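PDB 2WSI: FAD synthetase from Saccharomyces cerevisiae, which catalyses the transfer of an adenylyl group from ATP to flavin mononucleotide, forming the coenzyme FAD and releasing diphosphate. Local coordinates for residues A[15-20]-A[29-34]; A[66-71]-A[203-208]; A[111-116]-A[274-279]; A[210-215]-A[266-271]. One frame throughout, in Å; residues are numbered along the deposited sequence.

Burial and chemistry change together across these four contacts. Contact 2 is fully buried near the chain's middle and joins two helices mainly through apolar side chains, without a hydrogen bond between its segments, whereas contacts 1, 3 and 4 are partly buried and each relies on hydrogen bonds where a helix ends or a loop runs. Contact 1 leans on contact 2, because helix 199-209 packs against the helix pair 3-18 and 25-45. Contact 4 follows the same helix: its loop 210-215 begins where that helix stops, and backbone and side-chain hydrogen bonds, with two waters, do much of the joining. Contact 3 lies opposite contact 1 across the chain's centre and is organised round a carboxylate in a salt bridge.

Contact 1. Residues A[15-20]-A[29-34]; sequences NSYLHI and STQEAI
The amide nitrogen of Gln31 is gripped by two backbone carbonyls, Tyr17 O at 3.1 Å from NE2 and Ile20 O at 2.9 Å from NE2. The two helices form a helix-loop-helix hairpin, with the glutamine bridging them: helix 25-45 reaches back to a carbonyl of the last turn of helix 3-18 and one of the loop that follows. The bond to Tyr17 O is almost straight, at 177° about the hydrogen, and lies in the amide plane. That to Ile20 O is more bent but uses a lone pair of the carbonyl. With its chain extended beyond CG, Gln31 spans the gap between the helices, and the two acceptors together fix the rotation of its amide. Tyr17 O has a second donor in Ile20 N, so the turn and the glutamine are tied to one oxygen.

Beside these bonds the contact is apolar. The Tyr17 ring stands nearly perpendicular to the Gln31 amide, their planes 84° apart, and receives Gln31 CG at its edge. The tyrosine's own CG lies anti to its N (chi1 -167°), which carries the ring toward helix 25-45, where CD2 meets Ile34 CD1 at 3.5 Å. Ile20 CD1 of its own segment sits over one face, toward the rim. The phenol oxygen passes beside Thr30 but takes its hydrogen bond with Ser204 of helix 199-209, while Thr30 OG1 bonds to Ile26 O. Farther along, Leu18 turns one methyl group onto the branch of Ile34, with CD2 3.7 Å from CG2.

Contact 2. Residues A[66-71]-A[203-208]; sequences CQVLLL and WSFLLY
Val68 meets helix 199-209 with both of its methyl groups, and each has a different partner. CG1 lies 3.8 Å from Phe205 CD2, while CG2 sits at the same 3.8 Å from Leu206 CB, so the valine fork straddles two successive residues of the other helix. One turn on, Leu71 extends CD1 to within 4.0 Å of Phe205 CE2, coming from the other side of the ring plane than Val68 CG1. Just before the valine, Gln67 crosses Leu206 at about a right angle, the leucine methyl CD1 resting 3.9 Å from the amide oxygen OE1. No hydrogen bond spans the pair; the contact is made by van der Waals packing.

The helix segments cross at 64° with their axes 10.1 Å apart. Helix 64-87 follows strand 56-59 in the Rossmann-like alpha/beta domain of the PAPS reductase family, and Cys66, on the same segment, touches the bound FAD. Residues 66-71 therefore lie between the nucleotide site and helix 199-209.

A second shell positions these groups. The Gln67 amide nitrogen NE2 is held by Pro212 O and the hydroxyl of Tyr127, which keeps its polar end engaged within the buried interface. Phe205 takes Tyr17 of helix 3-18 in an edge-to-face stack and rests on Leu72 and Ile34, while Leu71 also packs against Cys10 and Tyr127.

Contact 3. Residues A[111-116]-A[274-279]; sequences ETFPTL and VVDKER
Asp276 points its carboxylate into the start of helix 114-126, where OD2 accepts a hydrogen bond from the backbone N of Thr115, 2.9 Å away. The motif is a helix N-terminus met by an acidic side chain from another helix: Phe113 occupies the N-cap position, and residues 274-279 form the short helix that brings the aspartate in. An amino-terminal end of this kind would be expected to favour the negative charge. The bond bends to 148° about the hydrogen, yet the donor lies nearly along the C-O axis of OD2. Thr115 OG1 is modelled as donating to the same oxygen, though the spacing is too short to be taken literally; OG1 also bonds with Ser273 N.

The two carboxylate oxygens divide their work. While OD2 serves the helix end, OD1 forms a salt bridge with NH1 of Arg279 at 2.8 Å, one turn along its own helix. OD1 also lies in the plane of the Phe113 ring, 3.6 Å from CD1 at the edge, with the ring and carboxylate planes 69° apart. Arg279 comes to the same ring edge with its aliphatic part and then bends at chi3 (-82°), which swings the guanidinium back to the aspartate. The guanidinium stands almost perpendicular to the phenyl plane. Phe113 also meets the ring of Phe221 and packs on Leu216 of helix 215-218. Between the ring and the threonine, Pro114 presents its ring to the carboxylate, CD lying 3.4 Å from Asp276 OD1.

Contact 4. Residues A[210-215]-A[266-271]; sequences NEPICG and AINTSP
Ile213 and Thr269 form a single parallel beta bridge, and round it the two loops are tightly joined. Ile213 N donates to Asn268 O at 2.9 Å, and Ser270 N returns a bond of equal length to Ile213 O. Gly215 then presses against the loop: its N reaches Ser270 OG at 2.8 Å, and its CA makes a close CA-H...O contact with Ser270 O, 3.2 Å away. Ser270 holds OG between its backbone N and carbonyl carbon (chi1 76°), turned toward the glycine.

At the other end the join loosens into side chains and water. Asn268 lies beside Pro212, pointing the same way, and sends ND2 to Asn210 O at 3.1 Å. The side-chain oxygen OD1 of Asn210 works through water: one molecule links it to Asn268 N, and a second links it, weakly, to Ala266 O.

Asn210 marks the exit from helix 199-209, and Cys214 is the N-cap of helix 215-218. Between them, Glu211 bonds to the hydroxyl of Tyr127 and makes a salt bridge with Arg126 of helix 114-126, Ile213 packs on Leu206 of helix 199-209, and Cys214 lies against Leu116 and Phe119 of helix 114-126.

Contact 1. Residues A[15-20]-A[29-34]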
loop_
_atom_site.group_PDB
_atom_site.type_symbol
_atom_site.label_atom_id
_atom_site.label_comp_id
_atom_site.label_asym_id
_atom_site.label_seq_id
_atom_site.Cartn_x
_atom_site.Cartn_y
_atom_site.Cartn_z
ATOM N N ASN A 15 15.902 -3.129 -2.746
ATOM C CA ASN A 15 17.368 -3.100 -2.718
ATOM C C ASN A 15 17.917 -1.927 -3.543
ATOM O O ASN A 15 18.798 -1.193 -3.116
ATOM C CB ASN A 15 17.919 -4.421 -3.265
ATOM C CG ASN A 15 19.386 -4.660 -2.862
ATOM O OD1 ASN A 15 19.796 -4.355 -1.749
ATOM N ND2 ASN A 15 20.154 -5.232 -3.769
ATOM N N SER A 16 17.368 -1.758 -4.733
ATOM C CA SER A 16 17.740 -0.667 -5.597
ATOM C C SER A 16 17.460 0.693 -4.925
ATOM O O SER A 16 18.291 1.610 -4.981
ATOM C CB SER A 16 16.998 -0.805 -6.923
ATOM O OG SER A 16 17.299 0.270 -7.779
ATOM N N TYR A 17 16.309 0.828 -4.265
ATOM C CA TYR A 17 16.003 2.082 -3.590
ATOM C C TYR A 17 17.024 2.314 -2.483
ATOM O O TYR A 17 17.471 3.451 -2.265
ATOM C CB TYR A 17 14.591 2.088 -2.977
ATOM C CG TYR A 17 14.169 3.483 -2.553
ATOM C CD1 TYR A 17 13.341 4.272 -3.363
ATOM C CD2 TYR A 17 14.624 4.020 -1.347
ATOM C CE1 TYR A 17 12.957 5.568 -2.947
ATOM C CE2 TYR A 17 14.280 5.272 -0.943
ATOM C CZ TYR A 17 13.472 6.056 -1.737
ATOM O OH TYR A 17 13.170 7.294 -1.263
ATOM N N LEU A 18 17.391 1.245 -1.782
ATOM C CA LEU A 18 18.290 1.373 -0.633
ATOM C C LEU A 18 19.703 1.708 -1.113
ATOM O O LEU A 18 20.551 2.073 -0.317
ATOM C CB LEU A 18 18.337 0.083 0.214
ATOM C CG LEU A 18 17.117 -0.284 1.069
ATOM C CD1 LEU A 18 17.317 -1.599 1.858
ATOM C CD2 LEU A 18 16.794 0.854 2.015
ATOM N N HIS A 19 19.962 1.553 -2.407
ATOM C CA HIS A 19 21.267 1.890 -2.957
ATOM C C HIS A 19 21.280 3.257 -3.642
ATOM O O HIS A 19 22.286 3.642 -4.246
ATOM C CB HIS A 19 21.716 0.816 -3.948
ATOM C CG HIS A 19 22.251 -0.420 -3.294
ATOM N ND1 HIS A 19 23.586 -0.764 -3.337
ATOM C CD2 HIS A 19 21.637 -1.388 -2.571
ATOM C CE1 HIS A 19 23.771 -1.892 -2.675
ATOM N NE2 HIS A 19 22.603 -2.293 -2.202
ATOM N N ILE A 20 20.166 3.986 -3.592
ATOM C CA ILE A 20 20.174 5.344 -4.118
ATOM C C ILE A 20 21.166 6.212 -3.333
ATOM O O ILE A 20 21.091 6.332 -2.097
ATOM C CB ILE A 20 18.810 6.025 -4.046
ATOM C CG1 ILE A 20 17.803 5.306 -4.949
ATOM C CG2 ILE A 20 18.948 7.481 -4.493
ATOM C CD1 ILE A 20 16.350 5.697 -4.652
ATOM N N SER A 29 15.449 9.730 4.304
ATOM C CA SER A 29 14.356 9.442 5.217
ATOM C C SER A 29 13.620 8.147 4.814
ATOM O O SER A 29 13.232 7.347 5.655
ATOM C CB SER A 29 13.363 10.586 5.173
ATOM O OG SER A 29 12.205 10.242 5.869
ATOM N N THR A 30 13.414 7.982 3.521
ATOM C CA THR A 30 12.656 6.833 3.007
ATOM C C THR A 30 13.491 5.552 3.101
ATOM O O THR A 30 12.967 4.473 3.353
ATOM C CB THR A 30 12.204 7.098 1.576
ATOM O OG1 THR A 30 11.425 8.312 1.537
ATOM C CG2 THR A 30 11.341 5.893 1.032
ATOM N N GLN A 31 14.802 5.676 2.955
ATOM C CA GLN A 31 15.685 4.530 3.146
ATOM C C GLN A 31 15.616 4.065 4.579
ATOM O O GLN A 31 15.542 2.866 4.835
ATOM C CB GLN A 31 17.120 4.872 2.747
ATOM C CG GLN A 31 17.274 5.014 1.228
ATOM C CD GLN A 31 18.627 5.597 0.831
ATOM O OE1 GLN A 31 19.241 6.340 1.600
ATOM N NE2 GLN A 31 19.083 5.271 -0.369
ATOM N N GLU A 32 15.594 5.007 5.516
ATOM C CA GLU A 32 15.424 4.643 6.912
ATOM C C GLU A 32 14.053 4.008 7.206
ATOM O O GLU A 32 13.966 3.068 8.005
ATOM C CB GLU A 32 15.570 5.850 7.829
ATOM C CG GLU A 32 15.288 5.497 9.284
ATOM C CD GLU A 32 15.399 6.696 10.220
ATOM O OE1 GLU A 32 14.489 7.558 10.189
ATOM O OE2 GLU A 32 16.388 6.769 10.995
ATOM N N ALA A 33 12.984 4.557 6.634
ATOM C CA ALA A 33 11.654 3.981 6.871
ATOM C C ALA A 33 11.587 2.537 6.330
ATOM O O ALA A 33 10.916 1.657 6.912
ATOM C CB ALA A 33 10.592 4.845 6.225
ATOM N N ILE A 34 12.248 2.312 5.202
ATOM C CA ILE A 34 12.330 0.975 4.613
ATOM C C ILE A 34 13.051 0.024 5.565
ATOM O O ILE A 34 12.577 -1.082 5.861
ATOM C CB ILE A 34 13.057 1.005 3.259
ATOM C CG1 ILE A 34 12.147 1.630 2.183
ATOM C CG2 ILE A 34 13.434 -0.402 2.786
ATOM C CD1 ILE A 34 12.884 1.957 0.907
#

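Contact 2. Residues A[66-71]-A[203-208]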
loop_
_atom_site.group_PDB
_atom_site.type_symbol
_atom_site.label_atom_id
_atom_site.label_comp_id
_atom_site.label_asym_id
_atom_site.label_seq_id
_atom_site.Cartn_x
_atom_site.Cartn_y
_atom_site.Cartn_z
ATOM N N CYS A 66 -1.228 0.522 1.379
ATOM C CA CYS A 66 -1.075 -0.933 1.486
ATOM C C CYS A 66 -0.331 -1.508 0.281
ATOM O O CYS A 66 0.316 -2.557 0.402
ATOM C CB CYS A 66 -2.381 -1.658 1.765
ATOM S SG CYS A 66 -3.503 -1.338 0.584
ATOM N N GLN A 67 -0.334 -0.803 -0.844
ATOM C CA GLN A 67 0.536 -1.188 -1.964
ATOM C C GLN A 67 2.037 -1.040 -1.633
ATOM O O GLN A 67 2.844 -1.929 -1.944
ATOM C CB GLN A 67 0.260 -0.385 -3.230
ATOM C CG GLN A 67 0.977 -1.071 -4.430
ATOM C CD GLN A 67 0.730 -0.400 -5.748
ATOM O OE1 GLN A 67 0.144 0.680 -5.811
ATOM N NE2 GLN A 67 1.208 -1.024 -6.825
ATOM N N VAL A 68 2.432 0.085 -1.038
ATOM C CA VAL A 68 3.827 0.224 -0.631
ATOM C C VAL A 68 4.173 -0.902 0.328
ATOM O O VAL A 68 5.211 -1.554 0.182
ATOM C CB VAL A 68 4.125 1.607 0.011
ATOM C CG1 VAL A 68 5.463 1.558 0.785
ATOM C CG2 VAL A 68 4.166 2.669 -1.081
ATOM N N LEU A 69 3.300 -1.142 1.311
ATOM C CA LEU A 69 3.541 -2.213 2.274
ATOM C C LEU A 69 3.633 -3.572 1.609
ATOM O O LEU A 69 4.511 -4.384 1.920
ATOM C CB LEU A 69 2.465 -2.239 3.359
ATOM C CG LEU A 69 2.737 -3.226 4.494
ATOM C CD1 LEU A 69 4.189 -3.126 5.003
ATOM C CD2 LEU A 69 1.717 -3.096 5.615
ATOM N N LEU A 70 2.736 -3.820 0.665
ATOM C CA LEU A 70 2.772 -5.094 -0.050
ATOM C C LEU A 70 4.089 -5.285 -0.799
ATOM O O LEU A 70 4.678 -6.365 -0.762
ATOM C CB LEU A 70 1.582 -5.177 -1.029
ATOM C CG LEU A 70 1.578 -6.477 -1.833
ATOM C CD1 LEU A 70 1.575 -7.698 -0.906
ATOM C CD2 LEU A 70 0.350 -6.507 -2.773
ATOM N N LEU A 71 4.589 -4.236 -1.457
ATOM C CA LEU A 71 5.895 -4.335 -2.107
ATOM C C LEU A 71 6.989 -4.642 -1.079
ATOM O O LEU A 71 7.813 -5.507 -1.312
ATOM C CB LEU A 71 6.258 -3.062 -2.881
ATOM C CG LEU A 71 5.327 -2.609 -3.999
ATOM C CD1 LEU A 71 5.836 -1.288 -4.590
ATOM C CD2 LEU A 71 5.193 -3.682 -5.081
ATOM N N TRP A 203 5.177 8.448 -1.486
ATOM C CA TRP A 203 5.269 8.785 -2.902
ATOM C C TRP A 203 6.674 8.526 -3.459
ATOM O O TRP A 203 6.825 8.068 -4.592
ATOM C CB TRP A 203 4.941 10.254 -3.167
ATOM C CG TRP A 203 3.527 10.708 -2.922
ATOM C CD1 TRP A 203 3.148 11.797 -2.198
ATOM C CD2 TRP A 203 2.312 10.130 -3.439
ATOM N NE1 TRP A 203 1.771 11.928 -2.221
ATOM C CE2 TRP A 203 1.239 10.924 -2.975
ATOM C CE3 TRP A 203 2.029 9.034 -4.251
ATOM C CZ2 TRP A 203 -0.096 10.641 -3.290
ATOM C CZ3 TRP A 203 0.678 8.753 -4.558
ATOM C CH2 TRP A 203 -0.347 9.544 -4.064
ATOM N N SER A 204 7.701 8.857 -2.687
ATOM C CA SER A 204 9.056 8.686 -3.186
ATOM C C SER A 204 9.296 7.219 -3.523
ATOM O O SER A 204 9.827 6.912 -4.583
ATOM C CB SER A 204 10.107 9.134 -2.179
ATOM O OG SER A 204 11.384 8.783 -2.664
ATOM N N PHE A 205 8.918 6.319 -2.614
ATOM C CA PHE A 205 9.124 4.891 -2.868
ATOM C C PHE A 205 8.205 4.368 -3.982
ATOM O O PHE A 205 8.637 3.649 -4.883
ATOM C CB PHE A 205 8.935 4.079 -1.580
ATOM C CG PHE A 205 9.241 2.618 -1.754
ATOM C CD1 PHE A 205 10.550 2.182 -1.865
ATOM C CD2 PHE A 205 8.213 1.684 -1.866
ATOM C CE1 PHE A 205 10.851 0.840 -2.038
ATOM C CE2 PHE A 205 8.499 0.338 -2.038
ATOM C CZ PHE A 205 9.830 -0.089 -2.118
ATOM N N LEU A 206 6.933 4.744 -3.950
ATOM C CA LEU A 206 5.976 4.157 -4.898
ATOM C C LEU A 206 6.274 4.633 -6.332
ATOM O O LEU A 206 6.215 3.856 -7.261
ATOM C CB LEU A 206 4.542 4.466 -4.457
ATOM C CG LEU A 206 3.414 3.777 -5.229
ATOM C CD1 LEU A 206 3.641 2.256 -5.213
ATOM C CD2 LEU A 206 2.075 4.157 -4.636
ATOM N N LEU A 207 6.670 5.897 -6.504
ATOM C CA LEU A 207 7.038 6.398 -7.827
ATOM C C LEU A 207 8.345 5.786 -8.294
ATOM O O LEU A 207 8.460 5.379 -9.450
ATOM C CB LEU A 207 7.166 7.934 -7.826
ATOM C CG LEU A 207 5.834 8.665 -7.734
ATOM C CD1 LEU A 207 6.041 10.193 -7.520
ATOM C CD2 LEU A 207 4.960 8.378 -8.974
ATOM N N TYR A 208 9.343 5.721 -7.408
ATOM C CA TYR A 208 10.576 5.007 -7.758
ATOM C C TYR A 208 10.359 3.556 -8.207
ATOM O O TYR A 208 11.098 3.062 -9.079
ATOM C CB TYR A 208 11.578 4.991 -6.612
ATOM C CG TYR A 208 12.894 4.337 -7.053
ATOM C CD1 TYR A 208 13.796 5.040 -7.846
ATOM C CD2 TYR A 208 13.208 3.025 -6.700
ATOM C CE1 TYR A 208 14.998 4.463 -8.278
ATOM C CE2 TYR A 208 14.424 2.420 -7.133
ATOM C CZ TYR A 208 15.307 3.171 -7.915
ATOM O OH TYR A 208 16.499 2.657 -8.357
#

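Contact 3. Residues A[111-116]-A[274-279]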
loop_
_atom_site.group_PDB
_atom_site.type_symbol
_atom_site.label_atom_id
_atom_site.label_comp_id
_atom_site.label_asym_id
_atom_site.label_seq_id
_atom_site.Cartn_x
_atom_site.Cartn_y
_atom_site.Cartn_z
ATOM N N GLU A 111 -20.009 1.210 -1.847
ATOM C CA GLU A 111 -19.474 2.508 -2.255
ATOM C C GLU A 111 -18.037 2.445 -2.786
ATOM O O GLU A 111 -17.402 3.472 -2.981
ATOM C CB GLU A 111 -19.573 3.495 -1.087
ATOM C CG GLU A 111 -21.023 3.739 -0.673
ATOM C CD GLU A 111 -21.890 4.174 -1.846
ATOM O OE1 GLU A 111 -21.519 5.147 -2.543
ATOM O OE2 GLU A 111 -22.939 3.541 -2.080
ATOM N N THR A 112 -17.530 1.246 -3.039
ATOM C CA THR A 112 -16.145 1.098 -3.515
ATOM C C THR A 112 -16.031 1.585 -4.960
ATOM O O THR A 112 -16.850 1.239 -5.796
ATOM C CB THR A 112 -15.692 -0.388 -3.374
ATOM O OG1 THR A 112 -15.730 -0.746 -1.990
ATOM C CG2 THR A 112 -14.286 -0.615 -3.912
ATOM N N PHE A 113 -15.044 2.422 -5.265
ATOM C CA PHE A 113 -14.861 2.870 -6.660
ATOM C C PHE A 113 -14.572 1.687 -7.559
ATOM O O PHE A 113 -13.700 0.908 -7.245
ATOM C CB PHE A 113 -13.659 3.795 -6.806
ATOM C CG PHE A 113 -13.861 5.158 -6.231
ATOM C CD1 PHE A 113 -14.490 6.147 -6.984
ATOM C CD2 PHE A 113 -13.378 5.468 -4.961
ATOM C CE1 PHE A 113 -14.682 7.423 -6.468
ATOM C CE2 PHE A 113 -13.557 6.750 -4.426
ATOM C CZ PHE A 113 -14.204 7.731 -5.190
ATOM N N PRO A 114 -15.250 1.591 -8.715
ATOM C CA PRO A 114 -14.929 0.539 -9.701
ATOM C C PRO A 114 -13.474 0.587 -10.179
ATOM O O PRO A 114 -12.882 -0.439 -10.457
ATOM C CB PRO A 114 -15.861 0.839 -10.878
ATOM C CG PRO A 114 -16.895 1.790 -10.363
ATOM C CD PRO A 114 -16.370 2.455 -9.133
ATOM N N THR A 115 -12.908 1.780 -10.287
ATOM C CA THR A 115 -11.527 1.916 -10.708
ATOM C C THR A 115 -10.608 1.179 -9.727
ATOM O O THR A 115 -9.611 0.582 -10.133
ATOM C CB THR A 115 -11.102 3.407 -10.751
ATOM O OG1 THR A 115 -11.868 4.107 -11.754
ATOM C CG2 THR A 115 -9.614 3.516 -11.077
ATOM N N LEU A 116 -10.950 1.262 -8.440
ATOM C CA LEU A 116 -10.149 0.653 -7.370
ATOM C C LEU A 116 -10.383 -0.858 -7.363
ATOM O O LEU A 116 -9.450 -1.623 -7.245
ATOM C CB LEU A 116 -10.523 1.239 -5.999
ATOM C CG LEU A 116 -9.662 0.676 -4.866
ATOM C CD1 LEU A 116 -8.265 1.269 -4.935
ATOM C CD2 LEU A 116 -10.282 0.891 -3.499
ATOM N N VAL A 274 -14.988 3.606 -16.896
ATOM C CA VAL A 274 -15.822 4.610 -17.563
ATOM C C VAL A 274 -16.765 5.225 -16.545
ATOM O O VAL A 274 -16.882 6.450 -16.485
ATOM C CB VAL A 274 -16.580 4.096 -18.835
ATOM C CG1 VAL A 274 -15.586 3.612 -19.881
ATOM C CG2 VAL A 274 -17.559 2.995 -18.507
ATOM N N VAL A 275 -17.390 4.406 -15.701
ATOM C CA VAL A 275 -18.296 4.977 -14.703
ATOM C C VAL A 275 -17.587 6.059 -13.880
ATOM O O VAL A 275 -18.149 7.126 -13.612
ATOM C CB VAL A 275 -18.951 3.900 -13.791
ATOM C CG1 VAL A 275 -17.934 3.208 -12.939
ATOM C CG2 VAL A 275 -19.999 4.533 -12.898
ATOM N N ASP A 276 -16.337 5.816 -13.489
ATOM C CA ASP A 276 -15.642 6.826 -12.689
ATOM C C ASP A 276 -15.296 8.056 -13.511
ATOM O O ASP A 276 -15.250 9.173 -12.987
ATOM C CB ASP A 276 -14.386 6.239 -12.037
ATOM C CG ASP A 276 -14.717 5.377 -10.872
ATOM O OD1 ASP A 276 -15.790 5.600 -10.261
ATOM O OD2 ASP A 276 -13.917 4.480 -10.546
ATOM N N LYS A 277 -15.036 7.855 -14.795
ATOM C CA LYS A 277 -14.764 8.975 -15.688
ATOM C C LYS A 277 -15.976 9.927 -15.756
ATOM O O LYS A 277 -15.811 11.151 -15.816
ATOM C CB LYS A 277 -14.394 8.469 -17.085
ATOM C CG LYS A 277 -13.004 7.838 -17.192
ATOM C CD LYS A 277 -12.624 7.615 -18.665
ATOM C CE LYS A 277 -11.396 6.707 -18.827
ATOM N NZ LYS A 277 -11.341 6.095 -20.189
ATOM N N GLU A 278 -17.182 9.359 -15.737
ATOM C CA GLU A 278 -18.417 10.156 -15.729
ATOM C C GLU A 278 -18.475 10.941 -14.436
ATOM O O GLU A 278 -18.648 12.161 -14.427
ATOM C CB GLU A 278 -19.647 9.246 -15.831
ATOM C CG GLU A 278 -20.940 9.824 -15.196
ATOM C CD GLU A 278 -21.061 9.599 -13.664
ATOM O OE1 GLU A 278 -20.837 8.457 -13.175
ATOM O OE2 GLU A 278 -21.413 10.572 -12.947
ATOM N N ARG A 279 -18.301 10.206 -13.346
ATOM C CA ARG A 279 -18.382 10.727 -11.992
ATOM C C ARG A 279 -17.385 11.861 -11.776
ATOM O O ARG A 279 -17.643 12.790 -11.005
ATOM C CB ARG A 279 -18.132 9.557 -11.041
ATOM C CG ARG A 279 -17.912 9.870 -9.592
ATOM C CD ARG A 279 -17.667 8.556 -8.827
ATOM N NE ARG A 279 -18.910 7.870 -8.479
ATOM C CZ ARG A 279 -19.263 6.644 -8.866
ATOM N NH1 ARG A 279 -18.467 5.892 -9.629
ATOM N NH2 ARG A 279 -20.427 6.155 -8.462
#

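Contact 4. Residues A[210-215]-A[266-271]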
loop_
_atom_site.group_PDB
_atom_site.type_symbol
_atom_site.label_atom_id
_atom_site.label_comp_id
_atom_site.label_asym_id
_atom_site.label_seq_id
_atom_site.Cartn_x
_atom_site.Cartn_y
_atom_site.Cartn_z
ATOM N N ASN A 210 8.193 2.209 -9.960
ATOM C CA ASN A 210 7.594 2.142 -11.295
ATOM C C ASN A 210 6.451 1.152 -11.380
ATOM O O ASN A 210 5.971 0.870 -12.473
ATOM C CB ASN A 210 8.625 1.792 -12.384
ATOM C CG ASN A 210 8.193 2.288 -13.768
ATOM O OD1 ASN A 210 7.529 3.321 -13.891
ATOM N ND2 ASN A 210 8.542 1.537 -14.807
ATOM N N GLU A 211 6.002 0.639 -10.240
ATOM C CA GLU A 211 4.832 -0.264 -10.218
ATOM C C GLU A 211 3.552 0.505 -10.568
ATOM O O GLU A 211 3.477 1.715 -10.371
ATOM C CB GLU A 211 4.705 -0.923 -8.836
ATOM C CG GLU A 211 5.771 -1.996 -8.600
ATOM C CD GLU A 211 5.516 -3.210 -9.503
ATOM O OE1 GLU A 211 4.520 -3.930 -9.271
ATOM O OE2 GLU A 211 6.283 -3.416 -10.461
ATOM N N PRO A 212 2.543 -0.194 -11.097
ATOM C CA PRO A 212 1.319 0.521 -11.457
ATOM C C PRO A 212 0.609 0.972 -10.189
ATOM O O PRO A 212 0.591 0.248 -9.222
ATOM C CB PRO A 212 0.486 -0.546 -12.183
ATOM C CG PRO A 212 1.013 -1.882 -11.676
ATOM C CD PRO A 212 2.426 -1.663 -11.254
ATOM N N ILE A 213 0.029 2.151 -10.195
ATOM C CA ILE A 213 -0.647 2.656 -9.007
ATOM C C ILE A 213 -2.076 3.060 -9.373
ATOM O O ILE A 213 -2.371 3.368 -10.527
ATOM C CB ILE A 213 0.088 3.863 -8.393
ATOM C CG1 ILE A 213 -0.046 5.091 -9.283
ATOM C CG2 ILE A 213 1.556 3.547 -8.170
ATOM C CD1 ILE A 213 0.479 6.358 -8.609
ATOM N N CYS A 214 -2.955 3.045 -8.388
ATOM C CA CYS A 214 -4.357 3.256 -8.664
ATOM C C CYS A 214 -4.528 4.552 -9.453
ATOM O O CYS A 214 -4.017 5.593 -9.060
ATOM C CB CYS A 214 -5.162 3.326 -7.362
ATOM S SG CYS A 214 -6.947 3.447 -7.742
ATOM N N GLY A 215 -5.270 4.497 -10.553
ATOM C CA GLY A 215 -5.394 5.661 -11.420
ATOM C C GLY A 215 -6.078 6.839 -10.731
ATOM O O GLY A 215 -5.890 7.969 -11.152
ATOM N N ALA A 266 6.935 9.251 -17.647
ATOM C CA ALA A 266 5.625 8.620 -17.563
ATOM C C ALA A 266 5.430 8.003 -16.182
ATOM O O ALA A 266 6.373 7.508 -15.561
ATOM C CB ALA A 266 5.464 7.568 -18.645
ATOM N N ILE A 267 4.205 8.048 -15.696
ATOM C CA ILE A 267 3.901 7.471 -14.398
ATOM C C ILE A 267 2.868 6.400 -14.656
ATOM O O ILE A 267 1.894 6.615 -15.361
ATOM C CB ILE A 267 3.428 8.522 -13.406
ATOM C CG1 ILE A 267 4.565 9.517 -13.145
ATOM C CG2 ILE A 267 3.021 7.885 -12.087
ATOM C CD1 ILE A 267 4.099 10.891 -12.756
ATOM N N ASN A 268 3.162 5.218 -14.144
ATOM C CA ASN A 268 2.382 4.034 -14.375
ATOM C C ASN A 268 1.032 4.027 -13.644
ATOM O O ASN A 268 0.871 3.305 -12.678
ATOM C CB ASN A 268 3.225 2.838 -13.919
ATOM C CG ASN A 268 2.675 1.528 -14.411
ATOM O OD1 ASN A 268 1.693 1.503 -15.150
ATOM N ND2 ASN A 268 3.306 0.429 -14.013
ATOM N N THR A 269 0.058 4.813 -14.106
ATOM C CA THR A 269 -1.263 4.823 -13.474
ATOM C C THR A 269 -2.228 3.827 -14.114
ATOM O O THR A 269 -2.238 3.671 -15.323
ATOM C CB THR A 269 -1.911 6.216 -13.526
ATOM O OG1 THR A 269 -1.771 6.759 -14.844
ATOM C CG2 THR A 269 -1.249 7.144 -12.501
ATOM N N SER A 270 -3.056 3.184 -13.295
ATOM C CA SER A 270 -4.032 2.212 -13.789
ATOM C C SER A 270 -5.199 2.936 -14.456
ATOM O O SER A 270 -5.448 4.103 -14.176
ATOM C CB SER A 270 -4.536 1.307 -12.649
ATOM O OG SER A 270 -5.482 1.986 -11.800
ATOM N N PRO A 271 -5.933 2.228 -15.320
ATOM C CA PRO A 271 -7.046 2.826 -16.083
ATOM C C PRO A 271 -8.253 3.230 -15.218
ATOM O O PRO A 271 -8.638 2.504 -14.316
ATOM C CB PRO A 271 -7.457 1.707 -17.070
ATOM C CG PRO A 271 -6.344 0.734 -17.097
ATOM C CD PRO A 271 -5.507 0.912 -15.847
HETATM O O HOH W 1 5.355 4.982 -12.364
HETATM O O HOH W 2 6.004 4.607 -15.963
#